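Local atomic coordinates of extracellular solute-binding protein family 1 (Arthrobacter chlorophenolicus, PDB entry 4R2F), a protein that binds the disaccharide laminaribiose and probably delivers it, as an extracellular solute-binding protein, to a membrane sugar transporter. Residues Gly205-Ile210 with Leu307-Asn312; Thr379-Gly384 with Ala389-Leu394; Ile40-Met45 with Glu326-Tyr331; Ala55-Ala60 with Ala70-Ile75. All blocks are in the same frame, centred on the assembly; numbering follows the deposited sequence.

Contact 1. Residues Gly205-Ile210 with Leu307-Asn312; sequences GNHLMI and LIFPNN. With BGC (beta-D-glucopyranose), chain B.
His207 on helix 204-215 faces strand 306-316 across a gap of 7.7 Å between its CA and that of Leu307, the nearest pair of the two backbones. The strand meets the helix with the methyl CD2 of Leu307, which lies 3.3 Å from the carbonyl oxygen His207 O and also touches His207 CB. Further along, the two rings overlap obliquely, their planes 40° apart: Phe309 CZ sits over the centre of one face of the imidazole and is 3.4 Å from His207 NE2. The same NE2 points its N-H almost straight at the glucose hydroxyl O6 (2.8 Å, 172°), while ND1 is hydrogen-bonded to Arg156, so both ring nitrogens are engaged and the imidazole is held against rotation. Phe309 offers a face to the sugar, with glucose C2 lying 3.8 Å above the ring plane toward its rim. Asn311 then grips neighbouring hydroxyls with its two amide ends: OD1 accepts from O3 at 2.7 Å, and ND2 donates to O2 at 2.9 Å. An aromatic platform under the pyranose, with polar side chains reading its hydroxyls, is characteristic of the sugar pockets of solute-binding proteins.

Contact 2. Residues Thr379-Gly384 with Ala389-Leu394; sequences TFASQG and ANLAAL
Phe380 and Ala381, at the middle of a type I beta turn from Thr379 to Ser382, pack against Leu391 and Leu394, which stand one helical turn apart on helix 389-396. The two leucines divide the turn between them. Leu394 brings its CD2 methyl obliquely to the Phe380 ring, 3.9 Å from Phe380 CD2. With CG anti to the backbone N (chi1 165°), the Leu394 branch is directed so that CD2, and more distantly CG, reach that ring atom. Leu391 instead splits its two methyls: CD1 meets Ala381 CB at 3.9 Å, and CD2 rests against Phe380 CB at 4.1 Å and on the peptide that joins the two residues. Replacing Leu391 with an alanine would probably open a gap beside this peptide and leave the Ala381 methyl without its partner on the helix. Beyond the leucines, the Phe380 ring reaches Ile210 and His207 of helix 204-215 and meets Phe309 edge-to-face, which sets this hydrophobic contact just behind the sugar pocket. The turn is fixed from within by two bonds. Ser382 N donates to Thr379 O, closing the beta turn, and in an ST turn Ala381 N donates to the side-chain oxygen Thr379 OG1 at 3.1 Å, with an N-H...O angle of 155°.

Contact 3. Residues Ile40-Met45 with Glu326-Tyr331; sequences IKFWDM and EEFVVY
Phe328 on helix 322-335 reaches across to Ile40 and Phe42, which are alternate residues of strand 40-44 and present their side chains to the helix. Its CB starts the contact, 4.4 Å from Ile40 CG2, a loose apolar touch that continues at CG. With CG anti to the backbone N (chi1 175°), the ring extends from the helix toward the strand. On one side of the ring, Phe328 CD1 lies 3.6 Å from Ala70 CB of the neighbouring strand 70-74, which approaches obliquely. On the other side, CE2 comes over a face of the Phe42 ring: it stands 3.7 Å above that plane, displaced toward the rim, and is 3.8 Å from Phe42 CD1. The tip, CZ, meets Phe42 CG and CD2 at about the same separation, and on another side it is 3.9 Å from Ala60 CB of helix 50-61. The ring centroids are 5.1 Å apart and the planes are inclined at 48°, an oblique pairing in which Phe42 gives its face to the leading atoms of Phe328. The surroundings are aromatic too: Phe63 meets Phe328 edge-to-face, and Tyr332 touches both phenylalanines. Phe328 thus ties helix 322-335 to one face of the mixed sheet, where strand 40-44 runs parallel to and between strands 70-74 and 96-97, with helix 50-61 packed alongside.

Contact 4. Residues Ala55-Ala60 with Ala70-Ile75; sequences AAKKIA and ATYQII
In the beta-alpha-beta unit formed by strand 40-44, helix 50-61 and strand 70-74, Tyr72 of the second strand lies against Lys57 and two alanines of the connecting helix. The helix segment 55-60 runs nearly antiparallel to the strand, at 161°, with their axes 7.8 Å apart at closest approach. Tyr72 has CG anti to its own backbone N (chi1 -175°), which swings the ring out from the strand to lie flat along the helix. Lys57 CA sits over the centre of one ring face, 3.6 Å above the plane, and Lys57 CB makes a CH-pi contact with the same ring, 4.0 Å from its centroid. The lysine tail then bends away to a salt bridge with Glu61. Two small side chains of the helix line the CD1-CE1 side of the ring: Ala56 CB is 3.7 Å from Tyr72 CE1, and Ala60 CB is 4.0 Å from CD1. At the ring's far end the hydroxyl is hydrogen-bonded to Asp44 and Asn53. A valine in place of Tyr72 would probably uncover Lys57 and leave Asp44 and Asn53 without their hydroxyl partner. Toward the start of the strand, Ala60 O touches Ala70 CB at 3.6 Å. A water there accepts from Ala70 N at 3.0 Å and donates to Ala60 O, though other acceptors compete for its protons. Ala56 and Ala60 make room on the helix for the Tyr72 ring, and a helix laid nearly antiparallel on the strand that follows it, linking parallel neighbours 40-44 and 70-74, is the packing of a beta-alpha-beta crossover.

The contacts fall into two touching pairs. Contacts 1 and 2, centred about 10 Å apart, share an aromatic junction in which Phe309 CZ is 3.6 Å from Phe380 CE1. Contact 1 binds the sugar directly and contact 2 backs it, the Phe380 side chain about 5 Å from a bound glucose. Contacts 3 and 4, centred about 9 Å apart, join through strands 40-44 and 70-74 and a probable hydrogen bond between Asp44 OD2 and Tyr72 OH (2.5 Å). This second pair is remoter, its centres each about 24 Å from that of contact 1, and the Tyr72 side chain is about 13 Å from a bound glucose. One mixed sheet connects contacts 1, 3 and 4.

Contact 1. Residues Gly205-Ile210 with Leu307-Asn312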
# COMPACT_ATOMS: atom_id res chain seq x y z
N GLY A 205 -4.97 -0.77 8.73
CA GLY A 205 -6.31 -1.24 9.07
C GLY A 205 -7.24 -1.19 7.88
O GLY A 205 -7.98 -2.15 7.62
N ASN A 206 -7.22 -0.06 7.17
CA ASN A 206 -7.99 0.11 5.92
C ASN A 206 -7.67 -1.04 4.98
O ASN A 206 -8.55 -1.62 4.36
CB ASN A 206 -7.61 1.41 5.22
CG ASN A 206 -8.14 2.65 5.91
OD1 ASN A 206 -7.86 3.76 5.46
ND2 ASN A 206 -8.94 2.48 6.94
N HIS A 207 -6.38 -1.37 4.89
CA HIS A 207 -5.94 -2.31 3.89
C HIS A 207 -6.35 -3.72 4.26
O HIS A 207 -6.66 -4.52 3.39
CB HIS A 207 -4.44 -2.22 3.70
CG HIS A 207 -3.97 -0.89 3.23
ND1 HIS A 207 -2.64 -0.54 3.17
CD2 HIS A 207 -4.66 0.18 2.75
CE1 HIS A 207 -2.53 0.69 2.70
NE2 HIS A 207 -3.74 1.15 2.43
N LEU A 208 -6.35 -3.98 5.56
CA LEU A 208 -6.81 -5.23 6.10
C LEU A 208 -8.28 -5.44 5.73
O LEU A 208 -8.65 -6.54 5.38
CB LEU A 208 -6.65 -5.24 7.62
CG LEU A 208 -7.03 -6.54 8.32
CD1 LEU A 208 -6.29 -7.76 7.75
CD2 LEU A 208 -6.79 -6.40 9.81
N MET A 209 -9.11 -4.41 5.83
CA MET A 209 -10.56 -4.56 5.56
C MET A 209 -10.72 -5.12 4.14
O MET A 209 -11.34 -6.18 3.92
CB MET A 209 -11.32 -3.23 5.71
CG MET A 209 -11.37 -2.60 7.12
SD MET A 209 -12.09 -3.59 8.45
CE MET A 209 -10.62 -4.28 9.20
N ILE A 210 -10.06 -4.45 3.20
CA ILE A 210 -10.16 -4.82 1.80
C ILE A 210 -9.43 -6.11 1.51
O ILE A 210 -9.95 -6.95 0.78
CB ILE A 210 -9.64 -3.72 0.84
CG1 ILE A 210 -10.27 -2.36 1.16
CG2 ILE A 210 -9.93 -4.11 -0.62
CD1 ILE A 210 -11.76 -2.31 1.00
N LEU A 307 -3.21 -8.38 -1.39
CA LEU A 307 -3.51 -6.99 -1.73
C LEU A 307 -2.22 -6.31 -2.19
O LEU A 307 -1.19 -6.45 -1.54
CB LEU A 307 -4.08 -6.28 -0.53
CG LEU A 307 -4.32 -4.78 -0.66
CD1 LEU A 307 -5.33 -4.54 -1.79
CD2 LEU A 307 -4.85 -4.23 0.64
N ILE A 308 -2.30 -5.58 -3.30
CA ILE A 308 -1.16 -4.85 -3.85
C ILE A 308 -1.58 -3.45 -4.34
O ILE A 308 -2.70 -3.26 -4.81
CB ILE A 308 -0.49 -5.67 -4.97
CG1 ILE A 308 0.97 -5.24 -5.18
CG2 ILE A 308 -1.28 -5.58 -6.29
CD1 ILE A 308 1.72 -6.25 -6.05
N PHE A 309 -0.66 -2.48 -4.17
CA PHE A 309 -0.81 -1.08 -4.59
C PHE A 309 0.23 -0.78 -5.67
O PHE A 309 1.43 -0.93 -5.44
CB PHE A 309 -0.65 -0.11 -3.43
CG PHE A 309 -1.68 -0.28 -2.37
CD1 PHE A 309 -1.51 -1.23 -1.38
CD2 PHE A 309 -2.85 0.47 -2.40
CE1 PHE A 309 -2.49 -1.44 -0.41
CE2 PHE A 309 -3.83 0.28 -1.42
CZ PHE A 309 -3.65 -0.69 -0.44
N PRO A 310 -0.23 -0.37 -6.86
CA PRO A 310 0.65 0.01 -7.95
C PRO A 310 1.11 1.45 -7.82
O PRO A 310 0.60 2.33 -8.51
CB PRO A 310 -0.26 -0.15 -9.17
CG PRO A 310 -1.61 0.23 -8.67
CD PRO A 310 -1.66 -0.22 -7.23
N ASN A 311 2.06 1.69 -6.94
CA ASN A 311 2.48 3.07 -6.69
C ASN A 311 3.27 3.67 -7.83
O ASN A 311 3.98 2.98 -8.57
CB ASN A 311 3.25 3.16 -5.38
CG ASN A 311 2.34 2.96 -4.19
OD1 ASN A 311 1.26 3.55 -4.12
ND2 ASN A 311 2.76 2.11 -3.26
N ASN A 312 3.16 4.98 -7.93
CA ASN A 312 3.57 5.68 -9.14
C ASN A 312 4.02 7.12 -8.85
O ASN A 312 3.71 7.69 -7.81
CB ASN A 312 2.40 5.69 -10.14
CG ASN A 312 1.09 6.17 -9.53
OD1 ASN A 312 0.27 5.36 -9.01
ND2 ASN A 312 0.90 7.46 -9.54
C2 BGC B . -0.10 2.50 -0.33
C3 BGC B . -0.70 3.54 -1.28
C4 BGC B . -2.04 4.03 -0.74
C5 BGC B . -1.87 4.53 0.69
C6 BGC B . -3.22 4.92 1.32
C1 BGC B . 0.06 3.19 1.01
O2 BGC B . 1.14 2.02 -0.82
O3 BGC B . -0.87 2.99 -2.58
O4 BGC B . -2.51 5.12 -1.52
O5 BGC B . -1.24 3.54 1.50
O6 BGC B . -4.11 3.78 1.45

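Contact 2. Residues Thr379-Gly384 with Ala389-Leu394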
# COMPACT_ATOMS: atom_id res chain seq x y z
N THR A 379 -5.76 -5.58 -6.71
CA THR A 379 -5.82 -4.22 -6.23
C THR A 379 -7.20 -3.91 -5.68
O THR A 379 -8.12 -4.72 -5.73
CB THR A 379 -5.49 -3.18 -7.33
OG1 THR A 379 -6.58 -3.09 -8.27
CG2 THR A 379 -4.17 -3.52 -8.03
N PHE A 380 -7.34 -2.70 -5.17
CA PHE A 380 -8.65 -2.15 -4.77
C PHE A 380 -9.71 -2.19 -5.88
O PHE A 380 -10.89 -2.07 -5.57
CB PHE A 380 -8.47 -0.70 -4.34
CG PHE A 380 -8.07 -0.49 -2.89
CD1 PHE A 380 -7.60 -1.52 -2.08
CD2 PHE A 380 -8.12 0.79 -2.36
CE1 PHE A 380 -7.24 -1.26 -0.76
CE2 PHE A 380 -7.77 1.04 -1.04
CZ PHE A 380 -7.32 0.02 -0.25
N ALA A 381 -9.32 -2.29 -7.16
CA ALA A 381 -10.30 -2.36 -8.27
C ALA A 381 -11.12 -3.65 -8.28
O ALA A 381 -12.19 -3.71 -8.90
CB ALA A 381 -9.60 -2.19 -9.62
N SER A 382 -10.61 -4.67 -7.62
CA SER A 382 -11.23 -5.98 -7.64
C SER A 382 -12.69 -5.89 -7.25
O SER A 382 -13.04 -5.18 -6.31
CB SER A 382 -10.51 -6.95 -6.70
OG SER A 382 -9.23 -7.26 -7.21
N GLN A 383 -13.54 -6.59 -7.98
CA GLN A 383 -13.14 -7.61 -8.95
C GLN A 383 -12.94 -7.11 -10.38
O GLN A 383 -12.77 -7.91 -11.29
CB GLN A 383 -14.21 -8.71 -9.00
CG GLN A 383 -14.78 -9.08 -7.66
CD GLN A 383 -15.03 -10.56 -7.55
OE1 GLN A 383 -14.12 -11.34 -7.27
NE2 GLN A 383 -16.27 -10.96 -7.78
N GLY A 384 -13.02 -5.81 -10.61
CA GLY A 384 -12.53 -5.23 -11.84
C GLY A 384 -11.01 -5.24 -11.86
O GLY A 384 -10.36 -5.70 -10.91
N ALA A 389 -10.32 7.06 -11.23
CA ALA A 389 -10.35 8.10 -10.19
C ALA A 389 -11.18 7.67 -8.99
O ALA A 389 -10.89 8.06 -7.87
CB ALA A 389 -10.89 9.40 -10.75
N ASN A 390 -12.20 6.86 -9.22
CA ASN A 390 -12.99 6.39 -8.09
C ASN A 390 -12.15 5.65 -7.05
O ASN A 390 -12.50 5.63 -5.88
CB ASN A 390 -14.13 5.51 -8.54
CG ASN A 390 -15.35 6.30 -9.00
OD1 ASN A 390 -15.51 7.51 -8.72
ND2 ASN A 390 -16.21 5.61 -9.70
N LEU A 391 -11.06 5.03 -7.48
CA LEU A 391 -10.17 4.34 -6.55
C LEU A 391 -9.48 5.34 -5.65
O LEU A 391 -9.23 5.06 -4.48
CB LEU A 391 -9.17 3.48 -7.27
CG LEU A 391 -9.77 2.34 -8.07
CD1 LEU A 391 -8.66 1.54 -8.73
CD2 LEU A 391 -10.60 1.44 -7.18
N ALA A 392 -9.20 6.52 -6.20
CA ALA A 392 -8.63 7.60 -5.42
C ALA A 392 -9.55 7.98 -4.25
O ALA A 392 -9.09 8.16 -3.11
CB ALA A 392 -8.34 8.80 -6.29
N ALA A 393 -10.84 8.10 -4.52
CA ALA A 393 -11.83 8.49 -3.47
C ALA A 393 -12.04 7.37 -2.45
O ALA A 393 -12.11 7.60 -1.24
CB ALA A 393 -13.14 8.87 -4.11
N LEU A 394 -12.07 6.14 -2.94
CA LEU A 394 -12.12 5.01 -2.07
C LEU A 394 -10.94 4.99 -1.11
O LEU A 394 -11.12 4.92 0.09
CB LEU A 394 -12.20 3.72 -2.87
CG LEU A 394 -11.90 2.43 -2.14
CD1 LEU A 394 -12.92 2.19 -1.05
CD2 LEU A 394 -11.88 1.25 -3.11

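Contact 3. Residues Ile40-Met45 with Glu326-Tyr331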
# COMPACT_ATOMS: atom_id res chain seq x y z
N ILE A 40 12.25 22.64 -9.26
CA ILE A 40 11.20 21.63 -9.38
C ILE A 40 10.89 21.14 -7.98
O ILE A 40 11.75 20.57 -7.33
CB ILE A 40 11.60 20.45 -10.32
CG1 ILE A 40 11.57 20.91 -11.79
CG2 ILE A 40 10.72 19.22 -10.13
CD1 ILE A 40 10.27 21.56 -12.22
N LYS A 41 9.66 21.37 -7.52
CA LYS A 41 9.23 20.83 -6.23
C LYS A 41 8.80 19.38 -6.33
O LYS A 41 7.87 19.05 -7.05
CB LYS A 41 8.07 21.66 -5.67
CG LYS A 41 8.49 23.07 -5.28
CD LYS A 41 7.28 23.90 -4.96
CE LYS A 41 7.70 25.32 -4.62
NZ LYS A 41 6.50 26.14 -4.37
N PHE A 42 9.48 18.54 -5.55
CA PHE A 42 9.15 17.13 -5.44
C PHE A 42 8.62 16.86 -4.04
O PHE A 42 9.30 17.12 -3.05
CB PHE A 42 10.39 16.30 -5.69
CG PHE A 42 10.19 14.82 -5.56
CD1 PHE A 42 9.20 14.16 -6.27
CD2 PHE A 42 11.05 14.07 -4.77
CE1 PHE A 42 9.05 12.80 -6.15
CE2 PHE A 42 10.91 12.70 -4.67
CZ PHE A 42 9.91 12.07 -5.34
N TRP A 43 7.39 16.36 -3.97
CA TRP A 43 6.81 15.93 -2.71
C TRP A 43 6.82 14.41 -2.65
O TRP A 43 6.41 13.73 -3.60
CB TRP A 43 5.36 16.42 -2.60
CG TRP A 43 5.20 17.91 -2.36
CD1 TRP A 43 6.16 18.88 -2.41
CD2 TRP A 43 3.98 18.58 -2.04
NE1 TRP A 43 5.61 20.11 -2.15
CE2 TRP A 43 4.27 19.96 -1.91
CE3 TRP A 43 2.66 18.14 -1.84
CZ2 TRP A 43 3.29 20.91 -1.60
CZ3 TRP A 43 1.68 19.09 -1.52
CH2 TRP A 43 2.01 20.47 -1.41
N ASP A 44 7.19 13.90 -1.48
CA ASP A 44 7.39 12.47 -1.25
C ASP A 44 6.76 12.08 0.09
O ASP A 44 6.60 12.92 0.98
CB ASP A 44 8.90 12.18 -1.20
CG ASP A 44 9.24 10.69 -1.43
OD1 ASP A 44 8.43 9.96 -2.05
OD2 ASP A 44 10.35 10.26 -1.03
N MET A 45 6.41 10.80 0.25
CA MET A 45 5.73 10.34 1.45
C MET A 45 6.77 9.69 2.38
O MET A 45 7.90 9.38 1.95
CB MET A 45 4.64 9.32 1.09
CG MET A 45 3.61 9.77 0.04
SD MET A 45 2.88 11.40 0.27
CE MET A 45 1.89 11.06 1.69
N GLU A 326 10.06 16.50 -16.50
CA GLU A 326 10.32 15.27 -17.23
C GLU A 326 11.74 14.80 -17.02
O GLU A 326 11.97 13.62 -16.78
CB GLU A 326 10.02 15.46 -18.72
CG GLU A 326 8.53 15.49 -18.94
CD GLU A 326 8.10 16.16 -20.22
OE1 GLU A 326 8.93 16.71 -20.99
OE2 GLU A 326 6.88 16.11 -20.45
N GLU A 327 12.69 15.72 -17.09
CA GLU A 327 14.08 15.38 -16.80
C GLU A 327 14.25 14.87 -15.38
O GLU A 327 14.97 13.89 -15.15
CB GLU A 327 15.01 16.58 -17.03
CG GLU A 327 15.26 16.92 -18.50
CD GLU A 327 15.84 15.77 -19.32
OE1 GLU A 327 16.82 15.12 -18.90
OE2 GLU A 327 15.32 15.53 -20.43
N PHE A 328 13.59 15.53 -14.42
CA PHE A 328 13.70 15.11 -13.04
C PHE A 328 13.21 13.68 -12.92
O PHE A 328 13.87 12.87 -12.28
CB PHE A 328 12.89 15.97 -12.05
CG PHE A 328 12.94 15.43 -10.63
CD1 PHE A 328 14.05 15.66 -9.82
CD2 PHE A 328 11.92 14.64 -10.13
CE1 PHE A 328 14.12 15.13 -8.55
CE2 PHE A 328 11.98 14.10 -8.86
CZ PHE A 328 13.10 14.34 -8.06
N VAL A 329 12.04 13.40 -13.50
CA VAL A 329 11.44 12.07 -13.33
C VAL A 329 12.34 11.00 -13.94
O VAL A 329 12.50 9.94 -13.36
CB VAL A 329 10.00 11.97 -13.88
CG1 VAL A 329 9.51 10.52 -13.91
CG2 VAL A 329 9.03 12.83 -13.07
N VAL A 330 12.95 11.28 -15.09
CA VAL A 330 13.83 10.30 -15.73
C VAL A 330 15.08 10.08 -14.87
O VAL A 330 15.54 8.93 -14.65
CB VAL A 330 14.18 10.76 -17.16
CG1 VAL A 330 15.22 9.88 -17.81
CG2 VAL A 330 12.92 10.80 -18.00
N TYR A 331 15.63 11.17 -14.38
CA TYR A 331 16.76 11.11 -13.46
C TYR A 331 16.42 10.27 -12.23
O TYR A 331 17.17 9.38 -11.82
CB TYR A 331 17.18 12.55 -13.07
CG TYR A 331 18.04 12.61 -11.83
CD1 TYR A 331 19.43 12.45 -11.89
CD2 TYR A 331 17.46 12.82 -10.59
CE1 TYR A 331 20.21 12.51 -10.73
CE2 TYR A 331 18.22 12.88 -9.44
CZ TYR A 331 19.59 12.72 -9.50
OH TYR A 331 20.28 12.80 -8.32

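Contact 4. Residues Ala55-Ala60 with Ala70-Ile75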
# COMPACT_ATOMS: atom_id res chain seq x y z
N ALA A 55 17.69 9.38 2.30
CA ALA A 55 18.27 8.92 1.05
C ALA A 55 17.56 9.49 -0.16
O ALA A 55 18.19 9.83 -1.14
CB ALA A 55 18.27 7.40 1.00
N ALA A 56 16.23 9.57 -0.10
CA ALA A 56 15.46 10.04 -1.26
C ALA A 56 15.69 11.54 -1.42
O ALA A 56 15.77 12.05 -2.54
CB ALA A 56 13.98 9.72 -1.06
N LYS A 57 15.79 12.25 -0.30
CA LYS A 57 16.18 13.67 -0.31
C LYS A 57 17.50 13.88 -1.05
O LYS A 57 17.57 14.70 -1.95
CB LYS A 57 16.32 14.17 1.11
CG LYS A 57 16.66 15.65 1.24
CD LYS A 57 16.62 16.04 2.71
CE LYS A 57 17.59 17.16 3.04
NZ LYS A 57 17.04 18.44 2.53
N LYS A 58 18.53 13.11 -0.70
CA LYS A 58 19.85 13.27 -1.36
C LYS A 58 19.78 12.96 -2.85
O LYS A 58 20.37 13.68 -3.65
CB LYS A 58 20.93 12.43 -0.68
CG LYS A 58 21.56 13.14 0.50
CD LYS A 58 22.39 12.21 1.36
CE LYS A 58 22.72 12.83 2.70
NZ LYS A 58 22.64 11.80 3.78
N ILE A 59 19.04 11.92 -3.23
CA ILE A 59 18.85 11.64 -4.65
C ILE A 59 18.22 12.83 -5.37
O ILE A 59 18.75 13.32 -6.37
CB ILE A 59 18.04 10.35 -4.85
CG1 ILE A 59 18.87 9.16 -4.41
CG2 ILE A 59 17.64 10.17 -6.31
CD1 ILE A 59 18.09 7.87 -4.36
N ALA A 60 17.11 13.32 -4.84
CA ALA A 60 16.36 14.40 -5.48
C ALA A 60 17.19 15.69 -5.57
O ALA A 60 17.19 16.35 -6.60
CB ALA A 60 15.07 14.67 -4.70
N ALA A 70 15.92 20.57 -8.04
CA ALA A 70 14.72 20.03 -7.39
C ALA A 70 14.81 20.23 -5.90
O ALA A 70 15.88 20.08 -5.32
CB ALA A 70 14.59 18.54 -7.68
N THR A 71 13.67 20.52 -5.26
CA THR A 71 13.60 20.56 -3.80
C THR A 71 12.79 19.35 -3.34
O THR A 71 11.89 18.89 -4.04
CB THR A 71 13.01 21.89 -3.31
OG1 THR A 71 11.67 22.06 -3.79
CG2 THR A 71 13.87 23.06 -3.80
N TYR A 72 13.11 18.84 -2.17
CA TYR A 72 12.44 17.68 -1.60
C TYR A 72 11.62 18.09 -0.41
O TYR A 72 12.09 18.80 0.47
CB TYR A 72 13.48 16.64 -1.17
CG TYR A 72 12.95 15.31 -0.66
CD1 TYR A 72 12.74 14.25 -1.53
CD2 TYR A 72 12.74 15.09 0.69
CE1 TYR A 72 12.29 13.01 -1.09
CE2 TYR A 72 12.29 13.86 1.15
CZ TYR A 72 12.07 12.82 0.25
OH TYR A 72 11.63 11.60 0.68
N GLN A 73 10.39 17.62 -0.34
CA GLN A 73 9.52 17.91 0.78
C GLN A 73 8.69 16.69 1.15
O GLN A 73 8.12 16.05 0.26
CB GLN A 73 8.64 19.06 0.35
CG GLN A 73 7.33 19.17 1.08
CD GLN A 73 7.32 20.41 1.86
OE1 GLN A 73 7.85 20.46 2.96
NE2 GLN A 73 6.79 21.47 1.25
N ILE A 74 8.62 16.37 2.44
CA ILE A 74 7.88 15.22 2.93
C ILE A 74 6.46 15.61 3.30
O ILE A 74 6.25 16.55 4.04
CB ILE A 74 8.50 14.61 4.19
CG1 ILE A 74 9.93 14.13 3.91
CG2 ILE A 74 7.66 13.44 4.69
CD1 ILE A 74 10.73 13.87 5.18
N ILE A 75 5.49 14.88 2.76
CA ILE A 75 4.08 15.04 3.10
C ILE A 75 3.74 13.88 4.02
O ILE A 75 4.03 12.75 3.70
CB ILE A 75 3.21 14.98 1.83
CG1 ILE A 75 3.63 16.06 0.84
CG2 ILE A 75 1.73 15.11 2.19
CD1 ILE A 75 3.47 17.48 1.36
O HOH W 1 18.50 19.30 -7.28